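Local coordinates for ABC transporter binding protein AcbH (Actinoplanes, PDB 3OO8) that serves as the extracellular solute receptor of an ABC transporter, binding beta-D-galactopyranose as its exclusive substrate, at residues Thr104-Trp110 against His131-Pro136; Gly187-Leu191 against Met383-Gln388; Leu276-Phe281 against Ile353-Ser357. The protein carries 2 engineered substitutions. One frame throughout, in Å; residues are numbered along the deposited sequence.

Interaction 1: Thr104-Trp110 against His131-Pro136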
loop_
_atom_site.group_PDB
_atom_site.type_symbol
_atom_site.label_atom_id
_atom_site.label_comp_id
_atom_site.label_asym_id
_atom_site.label_seq_id
_atom_site.Cartn_x
_atom_site.Cartn_y
_atom_site.Cartn_z
ATOM N N THR A 104 -6.107 20.410 -9.632
ATOM C CA THR A 104 -6.578 20.539 -11.001
ATOM C C THR A 104 -6.861 19.155 -11.559
ATOM O O THR A 104 -6.015 18.267 -11.449
ATOM C CB THR A 104 -5.498 21.252 -11.846
ATOM O OG1 THR A 104 -5.423 22.610 -11.408
ATOM C CG2 THR A 104 -5.863 21.255 -13.319
ATOM N N PRO A 105 -8.060 18.924 -12.113
ATOM C CA PRO A 105 -8.309 17.635 -12.731
ATOM C C PRO A 105 -7.454 17.448 -13.996
ATOM O O PRO A 105 -7.111 18.437 -14.692
ATOM C CB PRO A 105 -9.803 17.679 -13.059
ATOM C CG PRO A 105 -10.078 19.101 -13.279
ATOM C CD PRO A 105 -9.189 19.864 -12.332
ATOM N N ILE A 106 -7.080 16.200 -14.269
ATOM C CA ILE A 106 -6.187 15.893 -15.376
ATOM C C ILE A 106 -6.753 14.836 -16.317
ATOM O O ILE A 106 -6.049 13.941 -16.809
ATOM C CB ILE A 106 -4.773 15.520 -14.859
ATOM C CG1 ILE A 106 -4.900 14.448 -13.784
ATOM C CG2 ILE A 106 -4.104 16.742 -14.221
ATOM C CD1 ILE A 106 -3.559 13.793 -13.476
ATOM N N ASP A 107 -8.040 15.005 -16.651
ATOM C CA ASP A 107 -8.681 14.076 -17.555
ATOM C C ASP A 107 -7.966 14.145 -18.898
ATOM O O ASP A 107 -7.917 13.154 -19.613
ATOM C CB ASP A 107 -10.172 14.411 -17.743
ATOM C CG ASP A 107 -10.977 14.258 -16.468
ATOM O OD1 ASP A 107 -10.554 13.494 -15.583
ATOM O OD2 ASP A 107 -12.060 14.864 -16.360
ATOM N N ASP A 108 -7.484 15.338 -19.262
ATOM C CA ASP A 108 -6.755 15.513 -20.506
ATOM C C ASP A 108 -5.443 14.725 -20.586
ATOM O O ASP A 108 -5.155 14.078 -21.590
ATOM C CB ASP A 108 -6.592 16.995 -20.895
ATOM C CG ASP A 108 -5.979 17.855 -19.803
ATOM O OD1 ASP A 108 -5.623 17.377 -18.686
ATOM O OD2 ASP A 108 -5.815 19.062 -20.076
ATOM N N VAL A 109 -4.673 14.737 -19.500
ATOM C CA VAL A 109 -3.488 13.895 -19.393
ATOM C C VAL A 109 -3.877 12.436 -19.579
ATOM O O VAL A 109 -3.218 11.698 -20.307
ATOM C CB VAL A 109 -2.841 14.057 -17.993
ATOM C CG1 VAL A 109 -1.714 13.020 -17.780
ATOM C CG2 VAL A 109 -2.297 15.494 -17.836
ATOM N N TRP A 110 -4.965 12.027 -18.927
ATOM C CA TRP A 110 -5.422 10.641 -18.982
ATOM C C TRP A 110 -5.960 10.186 -20.341
ATOM O O TRP A 110 -5.871 9.019 -20.683
ATOM C CB TRP A 110 -6.356 10.328 -17.791
ATOM C CG TRP A 110 -5.568 9.967 -16.522
ATOM C CD1 TRP A 110 -5.085 10.820 -15.591
ATOM C CD2 TRP A 110 -5.196 8.656 -16.124
ATOM N NE1 TRP A 110 -4.423 10.101 -14.589
ATOM C CE2 TRP A 110 -4.484 8.773 -14.909
ATOM C CE3 TRP A 110 -5.392 7.390 -16.684
ATOM C CZ2 TRP A 110 -3.971 7.667 -14.233
ATOM C CZ3 TRP A 110 -4.885 6.277 -16.022
ATOM C CH2 TRP A 110 -4.181 6.428 -14.795
ATOM N N HIS A 131 -13.383 12.545 -11.755
ATOM C CA HIS A 131 -12.269 13.117 -12.535
ATOM C C HIS A 131 -10.963 12.497 -12.060
ATOM O O HIS A 131 -10.843 12.109 -10.893
ATOM C CB HIS A 131 -12.124 14.618 -12.329
ATOM C CG HIS A 131 -13.241 15.406 -12.941
ATOM N ND1 HIS A 131 -13.466 15.433 -14.300
ATOM C CD2 HIS A 131 -14.200 16.185 -12.382
ATOM C CE1 HIS A 131 -14.521 16.189 -14.555
ATOM N NE2 HIS A 131 -14.985 16.657 -13.409
ATOM N N TYR A 132 -9.974 12.482 -12.955
ATOM C CA TYR A 132 -8.621 12.051 -12.576
ATOM C C TYR A 132 -7.865 13.199 -11.900
ATOM O O TYR A 132 -7.974 14.341 -12.316
ATOM C CB TYR A 132 -7.843 11.683 -13.836
ATOM C CG TYR A 132 -8.240 10.368 -14.461
ATOM C CD1 TYR A 132 -7.786 9.160 -13.925
ATOM C CD2 TYR A 132 -9.058 10.312 -15.587
ATOM C CE1 TYR A 132 -8.148 7.948 -14.475
ATOM C CE2 TYR A 132 -9.418 9.081 -16.150
ATOM C CZ TYR A 132 -8.952 7.901 -15.591
ATOM O OH TYR A 132 -9.251 6.676 -16.139
ATOM N N TYR A 133 -7.081 12.895 -10.861
ATOM C CA TYR A 133 -6.290 13.890 -10.132
ATOM C C TYR A 133 -4.835 13.463 -9.919
ATOM O O TYR A 133 -3.983 14.286 -9.590
ATOM C CB TYR A 133 -6.950 14.258 -8.781
ATOM C CG TYR A 133 -8.262 14.991 -8.963
ATOM C CD1 TYR A 133 -8.263 16.347 -9.189
ATOM C CD2 TYR A 133 -9.479 14.296 -8.884
ATOM C CE1 TYR A 133 -9.467 17.046 -9.355
ATOM C CE2 TYR A 133 -10.678 14.978 -9.056
ATOM C CZ TYR A 133 -10.648 16.340 -9.284
ATOM O OH TYR A 133 -11.843 17.026 -9.427
ATOM N N LEU A 134 -4.578 12.168 -10.090
ATOM C CA LEU A 134 -3.251 11.616 -9.829
ATOM C C LEU A 134 -2.685 10.934 -11.069
ATOM O O LEU A 134 -3.431 10.285 -11.819
ATOM C CB LEU A 134 -3.363 10.547 -8.729
ATOM C CG LEU A 134 -2.049 9.931 -8.167
ATOM C CD1 LEU A 134 -1.516 10.776 -7.010
ATOM C CD2 LEU A 134 -2.215 8.465 -7.753
ATOM N N VAL A 135 -1.354 11.010 -11.236
ATOM C CA VAL A 135 -0.669 10.078 -12.150
ATOM C C VAL A 135 0.175 9.158 -11.280
ATOM O O VAL A 135 1.071 9.658 -10.602
ATOM C CB VAL A 135 0.294 10.738 -13.119
ATOM C CG1 VAL A 135 1.007 9.625 -13.918
ATOM C CG2 VAL A 135 -0.465 11.640 -14.084
ATOM N N PRO A 136 -0.129 7.860 -11.282
ATOM C CA PRO A 136 0.656 6.996 -10.369
ATOM C C PRO A 136 1.973 6.582 -10.995
ATOM O O PRO A 136 2.114 6.622 -12.227
ATOM C CB PRO A 136 -0.255 5.767 -10.228
ATOM C CG PRO A 136 -0.959 5.655 -11.502
ATOM C CD PRO A 136 -1.174 7.082 -11.983
HETATM O O HOH W 1 -4.156 17.040 -9.566
#
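Trp110 and Tyr132 form an offset stack: the five-membered ring of the indole and the phenol ring have centroids 3.7 Å apart and planes only 6° from parallel. The overlap continues beyond the rings, for Trp110 CB also sits over the phenol face, a CH-pi contact 3.8 Å from its centroid. The first torsion of Tyr132, with CG anti to its own carbonyl carbon (chi1 -74°), carries the ring over to Trp110, and the small angle between the planes shows that it lies flat there.

Four hydrogen bonds cross the contact. At the indole edge, close to the ring plane, Trp110 NE1 donates to Leu134 O at 2.9 Å. Between the backbones, Ile106 N reaches Tyr132 O at 2.8 Å, just before helix 107-113 begins. Asp107 spends both carboxylate oxygens on neighbouring residues: OD1 takes the amide Tyr132 N at 2.9 Å in a nearly straight bond (173°), while OD2, on its syn side, receives His131 ND1 at 2.6 Å with carboxylate and imidazole nearly coplanar. A water lies within hydrogen-bonding reach of both Thr104 O and Tyr133 O.

Apolar packing completes the contact. Ile106 CD1 reaches Val135 CG2 at 3.8 Å, Pro105 lies alongside the Tyr133 ring, and Trp110 CZ2 meets Pro136 CD at the indole rim. Leu319 of helix 312-322 packs against both Ile106 and Val135. A phenylalanine in place of Trp110 would probably leave Leu134 O without its indole donor and weaken the packing on Pro136.

The carboxylate of Asp107 thus clamps the residues leading into strand 134-147, gripping one backbone N-H and one imidazole N-H, while the indole ties the first turn of the helix to Tyr132 by its face and to Leu134 by its edge.

Interaction 2: Gly187-Leu191 against Met383-Gln388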
loop_
_atom_site.group_PDB
_atom_site.type_symbol
_atom_site.label_atom_id
_atom_site.label_comp_id
_atom_site.label_asym_id
_atom_site.label_seq_id
_atom_site.Cartn_x
_atom_site.Cartn_y
_atom_site.Cartn_z
ATOM N N GLY A 187 2.989 -0.946 15.885
ATOM C CA GLY A 187 1.618 -0.426 15.858
ATOM C C GLY A 187 0.966 -0.585 14.504
ATOM O O GLY A 187 -0.140 -1.134 14.390
ATOM N N TRP A 188 1.667 -0.165 13.468
ATOM C CA TRP A 188 1.076 -0.222 12.128
ATOM C C TRP A 188 1.059 -1.629 11.463
ATOM O O TRP A 188 0.151 -1.896 10.683
ATOM C CB TRP A 188 1.705 0.813 11.179
ATOM C CG TRP A 188 3.194 0.633 11.071
ATOM C CD1 TRP A 188 4.166 1.281 11.802
ATOM C CD2 TRP A 188 3.886 -0.258 10.185
ATOM N NE1 TRP A 188 5.413 0.821 11.451
ATOM C CE2 TRP A 188 5.276 -0.110 10.446
ATOM C CE3 TRP A 188 3.468 -1.181 9.207
ATOM C CZ2 TRP A 188 6.245 -0.837 9.754
ATOM C CZ3 TRP A 188 4.450 -1.910 8.510
ATOM C CH2 TRP A 188 5.823 -1.738 8.810
ATOM N N PRO A 189 2.013 -2.539 11.769
ATOM C CA PRO A 189 1.969 -3.813 11.027
ATOM C C PRO A 189 0.628 -4.568 11.069
ATOM O O PRO A 189 0.172 -5.056 10.022
ATOM C CB PRO A 189 3.085 -4.658 11.697
ATOM C CG PRO A 189 4.075 -3.604 12.150
ATOM C CD PRO A 189 3.180 -2.489 12.678
ATOM N N ALA A 190 -0.029 -4.623 12.231
ATOM C CA ALA A 190 -1.277 -5.389 12.365
ATOM C C ALA A 190 -2.443 -4.787 11.599
ATOM O O ALA A 190 -3.443 -5.473 11.365
ATOM C CB ALA A 190 -1.652 -5.565 13.873
ATOM N N LEU A 191 -2.341 -3.505 11.281
ATOM C CA LEU A 191 -3.405 -2.886 10.478
ATOM C C LEU A 191 -3.547 -3.635 9.153
ATOM O O LEU A 191 -4.647 -3.720 8.608
ATOM C CB LEU A 191 -3.103 -1.421 10.199
ATOM C CG LEU A 191 -2.890 -0.503 11.421
ATOM C CD1 LEU A 191 -2.781 0.943 10.934
ATOM C CD2 LEU A 191 -4.088 -0.704 12.370
ATOM N N MET A 383 -7.013 3.122 15.656
ATOM C CA MET A 383 -7.150 1.676 15.461
ATOM C C MET A 383 -5.910 0.919 15.903
ATOM O O MET A 383 -6.004 -0.239 16.267
ATOM C CB MET A 383 -7.462 1.310 13.996
ATOM C CG MET A 383 -8.847 1.752 13.522
ATOM S SD MET A 383 -10.194 1.228 14.626
ATOM C CE MET A 383 -9.944 -0.544 14.696
ATOM N N ILE A 384 -4.733 1.535 15.783
ATOM C CA ILE A 384 -3.508 0.865 16.245
ATOM C C ILE A 384 -3.633 0.319 17.651
ATOM O O ILE A 384 -3.357 -0.856 17.904
ATOM C CB ILE A 384 -2.295 1.798 16.108
ATOM C CG1 ILE A 384 -1.942 1.947 14.616
ATOM C CG2 ILE A 384 -1.102 1.252 16.887
ATOM C CD1 ILE A 384 -0.813 2.941 14.309
ATOM N N LYS A 385 -4.030 1.178 18.583
ATOM C CA LYS A 385 -4.101 0.786 19.969
ATOM C C LYS A 385 -5.229 -0.210 20.188
ATOM O O LYS A 385 -5.086 -1.165 20.965
ATOM C CB LYS A 385 -4.327 2.025 20.850
ATOM C CG LYS A 385 -3.958 1.811 22.295
ATOM C CD LYS A 385 -4.203 3.071 23.138
ATOM C CE LYS A 385 -3.349 4.252 22.687
ATOM N NZ LYS A 385 -3.994 5.000 21.567
ATOM N N LEU A 386 -6.340 0.003 19.482
ATOM C CA LEU A 386 -7.489 -0.885 19.675
ATOM C C LEU A 386 -7.160 -2.284 19.153
ATOM O O LEU A 386 -7.567 -3.276 19.729
ATOM C CB LEU A 386 -8.765 -0.316 19.022
ATOM C CG LEU A 386 -9.195 1.000 19.654
ATOM C CD1 LEU A 386 -10.298 1.637 18.789
ATOM C CD2 LEU A 386 -9.704 0.755 21.089
ATOM N N ILE A 387 -6.401 -2.364 18.058
ATOM C CA ILE A 387 -6.017 -3.663 17.529
ATOM C C ILE A 387 -5.018 -4.354 18.443
ATOM O O ILE A 387 -5.074 -5.546 18.594
ATOM C CB ILE A 387 -5.596 -3.582 16.048
ATOM C CG1 ILE A 387 -6.870 -3.389 15.217
ATOM C CG2 ILE A 387 -4.809 -4.818 15.627
ATOM C CD1 ILE A 387 -6.637 -3.018 13.768
ATOM N N GLN A 388 -4.163 -3.575 19.104
ATOM C CA GLN A 388 -3.241 -4.158 20.094
ATOM C C GLN A 388 -4.022 -4.737 21.257
ATOM O O GLN A 388 -3.700 -5.823 21.768
ATOM C CB GLN A 388 -2.239 -3.124 20.590
ATOM C CG GLN A 388 -1.082 -2.911 19.621
ATOM C CD GLN A 388 -0.199 -1.763 20.005
ATOM O OE1 GLN A 388 -0.615 -0.842 20.716
ATOM N NE2 GLN A 388 1.034 -1.796 19.527
#
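Ile384 lays its CG2 methyl on the backbone of Gly187, 3.4 Å from Gly187 CA, while its CG1 branch rests against the carbonyl of the same residue, 3.6 Å from Gly187 O. The methyl is put there by the first torsion, which leaves CG2 anti to the backbone N. The closeness depends on the missing side chain: a beta carbon on Gly187 would come about 2.8 Å from Ile384 CG2, a clash, and the positive phi of 86° is itself easily adopted by glycine.

One helical turn further on, Ile387 offers two carbons to the same loop. Its CG2 meets Ala190 CB at 3.7 Å, and its CD1 meets Leu191 CD2, also at 3.7 Å. Leu191 thereby reaches between the two isoleucines: its CD1 lies 3.9 Å from Ile384 CG1, the two side chains crossing at about a right angle, and its CD2 faces Ile387. The contact is thus wholly apolar across the two segments, and two polar ties run to Asp184, whose backbone O accepts Gln388 NE2 and whose OD1 accepts Ala190 N.

Trp188 is turned away from the helix. Its indole lies about 4 Å from the side chains of Trp142 and Gln266, both beta-D-galactose-binding residues, so the same loop packs on helix 377-392 and carries Trp188 to the sugar site, which holds no galactose in this model. In the fold, 187-191 links strand 178-181 to helix 191-201; helix 371-374 flanks it through Met371 and Glu372, the latter an engineered residue at a galactose-binding position; and helix 396-413 packs against helix 377-392 at Met383 and Leu386.

Interaction 3: Leu276-Phe281 against Ile353-Ser357. With SO4 (sulfate ion), chain B.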
loop_
_atom_site.group_PDB
_atom_site.type_symbol
_atom_site.label_atom_id
_atom_site.label_comp_id
_atom_site.label_asym_id
_atom_site.label_seq_id
_atom_site.Cartn_x
_atom_site.Cartn_y
_atom_site.Cartn_z
ATOM N N LEU A 276 17.912 -14.137 0.203
ATOM C CA LEU A 276 16.866 -13.597 -0.680
ATOM C C LEU A 276 16.456 -14.539 -1.806
ATOM O O LEU A 276 15.286 -14.616 -2.164
ATOM C CB LEU A 276 17.271 -12.236 -1.221
ATOM C CG LEU A 276 16.238 -11.507 -2.080
ATOM C CD1 LEU A 276 15.035 -11.171 -1.190
ATOM C CD2 LEU A 276 16.858 -10.245 -2.630
ATOM N N PRO A 277 17.411 -15.283 -2.383
ATOM C CA PRO A 277 17.021 -16.234 -3.417
ATOM C C PRO A 277 15.970 -17.268 -2.981
ATOM O O PRO A 277 15.242 -17.783 -3.820
ATOM C CB PRO A 277 18.344 -16.949 -3.715
ATOM C CG PRO A 277 19.350 -15.875 -3.519
ATOM C CD PRO A 277 18.883 -15.178 -2.265
ATOM N N ASP A 278 15.888 -17.571 -1.690
ATOM C CA ASP A 278 14.946 -18.567 -1.190
ATOM C C ASP A 278 13.582 -17.945 -0.855
ATOM O O ASP A 278 12.638 -18.653 -0.544
ATOM C CB ASP A 278 15.552 -19.231 0.065
ATOM C CG ASP A 278 14.921 -20.587 0.421
ATOM O OD1 ASP A 278 14.443 -21.313 -0.478
ATOM O OD2 ASP A 278 14.933 -20.952 1.625
ATOM N N LEU A 279 13.485 -16.628 -0.910
ATOM C CA LEU A 279 12.243 -15.956 -0.518
ATOM C C LEU A 279 11.212 -15.939 -1.656
ATOM O O LEU A 279 11.560 -15.651 -2.803
ATOM C CB LEU A 279 12.565 -14.518 -0.092
ATOM C CG LEU A 279 11.381 -13.755 0.521
ATOM C CD1 LEU A 279 10.885 -14.471 1.759
ATOM C CD2 LEU A 279 11.819 -12.358 0.864
ATOM N N ASP A 280 9.962 -16.278 -1.343
ATOM C CA ASP A 280 8.877 -16.174 -2.311
ATOM C C ASP A 280 7.657 -15.693 -1.529
ATOM O O ASP A 280 7.719 -15.440 -0.304
ATOM C CB ASP A 280 8.610 -17.552 -2.942
ATOM C CG ASP A 280 7.991 -17.484 -4.328
ATOM O OD1 ASP A 280 7.358 -16.481 -4.704
ATOM O OD2 ASP A 280 8.136 -18.487 -5.074
ATOM N N PHE A 281 6.541 -15.536 -2.226
ATOM C CA PHE A 281 5.313 -15.169 -1.520
ATOM C C PHE A 281 4.102 -15.682 -2.235
ATOM O O PHE A 281 4.183 -16.125 -3.388
ATOM C CB PHE A 281 5.163 -13.652 -1.343
ATOM C CG PHE A 281 5.017 -12.876 -2.641
ATOM C CD1 PHE A 281 3.765 -12.696 -3.214
ATOM C CD2 PHE A 281 6.124 -12.234 -3.210
ATOM C CE1 PHE A 281 3.606 -11.947 -4.381
ATOM C CE2 PHE A 281 5.976 -11.476 -4.364
ATOM C CZ PHE A 281 4.738 -11.329 -4.959
ATOM N N ILE A 353 11.319 -11.052 -6.871
ATOM C CA ILE A 353 10.255 -10.574 -5.984
ATOM C C ILE A 353 9.465 -9.496 -6.713
ATOM O O ILE A 353 8.238 -9.533 -6.682
ATOM C CB ILE A 353 10.812 -9.984 -4.655
ATOM C CG1 ILE A 353 11.433 -11.094 -3.803
ATOM C CG2 ILE A 353 9.667 -9.331 -3.830
ATOM C CD1 ILE A 353 10.409 -12.126 -3.342
ATOM N N GLN A 354 10.172 -8.563 -7.346
ATOM C CA GLN A 354 9.498 -7.517 -8.159
ATOM C C GLN A 354 8.722 -8.102 -9.330
ATOM O O GLN A 354 7.597 -7.689 -9.596
ATOM C CB GLN A 354 10.506 -6.490 -8.671
ATOM C CG GLN A 354 10.975 -5.538 -7.554
ATOM C CD GLN A 354 12.145 -4.671 -8.005
ATOM O OE1 GLN A 354 13.242 -5.190 -8.316
ATOM N NE2 GLN A 354 11.934 -3.350 -8.045
ATOM N N LYS A 355 9.324 -9.038 -10.062
ATOM C CA LYS A 355 8.601 -9.630 -11.164
ATOM C C LYS A 355 7.285 -10.260 -10.698
ATOM O O LYS A 355 6.262 -10.083 -11.331
ATOM C CB LYS A 355 9.478 -10.673 -11.850
ATOM C CG LYS A 355 10.648 -10.001 -12.542
ATOM C CD LYS A 355 11.583 -11.062 -13.109
ATOM C CE LYS A 355 12.682 -10.433 -13.956
ATOM N NZ LYS A 355 13.585 -11.489 -14.494
ATOM N N LYS A 356 7.317 -10.999 -9.592
ATOM C CA LYS A 356 6.089 -11.593 -9.101
ATOM C C LYS A 356 5.113 -10.511 -8.592
ATOM O O LYS A 356 3.896 -10.630 -8.761
ATOM C CB LYS A 356 6.412 -12.604 -8.012
ATOM C CG LYS A 356 5.200 -13.435 -7.635
ATOM C CD LYS A 356 5.606 -14.598 -6.726
ATOM C CE LYS A 356 4.381 -15.410 -6.330
ATOM N NZ LYS A 356 3.741 -16.076 -7.490
ATOM N N SER A 357 5.666 -9.447 -8.026
ATOM C CA SER A 357 4.829 -8.351 -7.507
ATOM C C SER A 357 4.016 -7.708 -8.637
ATOM O O SER A 357 2.813 -7.457 -8.484
ATOM C CB SER A 357 5.704 -7.286 -6.829
ATOM O OG SER A 357 6.391 -7.822 -5.680
HETATM S S SO4 B . 6.860 -18.525 -8.281
HETATM O O1 SO4 B . 6.223 -18.442 -6.971
HETATM O O2 SO4 B . 6.448 -19.780 -8.905
HETATM O O3 SO4 B . 8.316 -18.505 -8.136
HETATM O O4 SO4 B . 6.461 -17.397 -9.119
#
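Phe281 lies under the aliphatic chain of Lys356, whose methylenes run across one face of the ring: Lys356 CD stands 3.9 Å from the ring centroid, only 15° off its normal, a CH-pi contact. Lower down the chain, Lys356 CG comes 3.4 Å from Phe281 CZ. The ring gets there because its CG sits between the backbone N and the carbonyl carbon (chi1 64°), and its far edge then abuts the helix backbone, with CE2 3.8 Å from Ile353 O and CZ 3.7 Å from Ser357 N, both near the ring plane.

Ile353 is the second bump. Its CD1 dips into the hollow between Leu279 and the Phe281 ring, 3.7 Å from Leu279 O and within loose van der Waals range of Leu279 CG and Phe281 CD2, while Leu276 CD1 borders its CG1 from the 3-10 turn. The short segments 353-357 of the helix and 279-281 of the strand run almost parallel (7°), their axes 9.3 Å apart, with Ile353 and Phe281 filling the gap between them. Ser357 also touches Pro141, and Phe281 Val143, of strand 134-147.

At the outer rim the contact becomes polar. Asp280 OD1 accepts its neighbour's amide, Phe281 N, at 2.8 Å, which restrains the carboxylate. A sulfate, probably from the crystallisation liquor, lies beside this carboxylate and Lys356 NZ; the lysine bonds to it are weak, and Asp280 OD2 to sulfate O1 measures 2.7 Å. The lysine's amine and the acid are beyond a salt bridge, so hydrocarbon packing on the ring appears to carry the contact, with at most a modest electrostatic term.

In the fold
Interaction 2 is the buried one, purely apolar between loop and helix, whereas interactions 1 and 3 are only partly buried and include polar groups, in interaction 1 also among buried residues. Interactions 1 and 3 reach the same sheet, since strands 134-147 and 279-282 are neighbours in it, yet their centres stand 33 Å apart; interaction 1 lies at the strand's beginning, interaction 3 by its other end. Interaction 1 is bound by directional hydrogen bonds and a ring stack; interaction 3 leans on a lysine chain over a phenylalanine. Along the chain, interaction 3 is nested within the loop that interaction 2 closes, and interaction 1 precedes both. Interaction 2 comes nearest to galactose-binding residues.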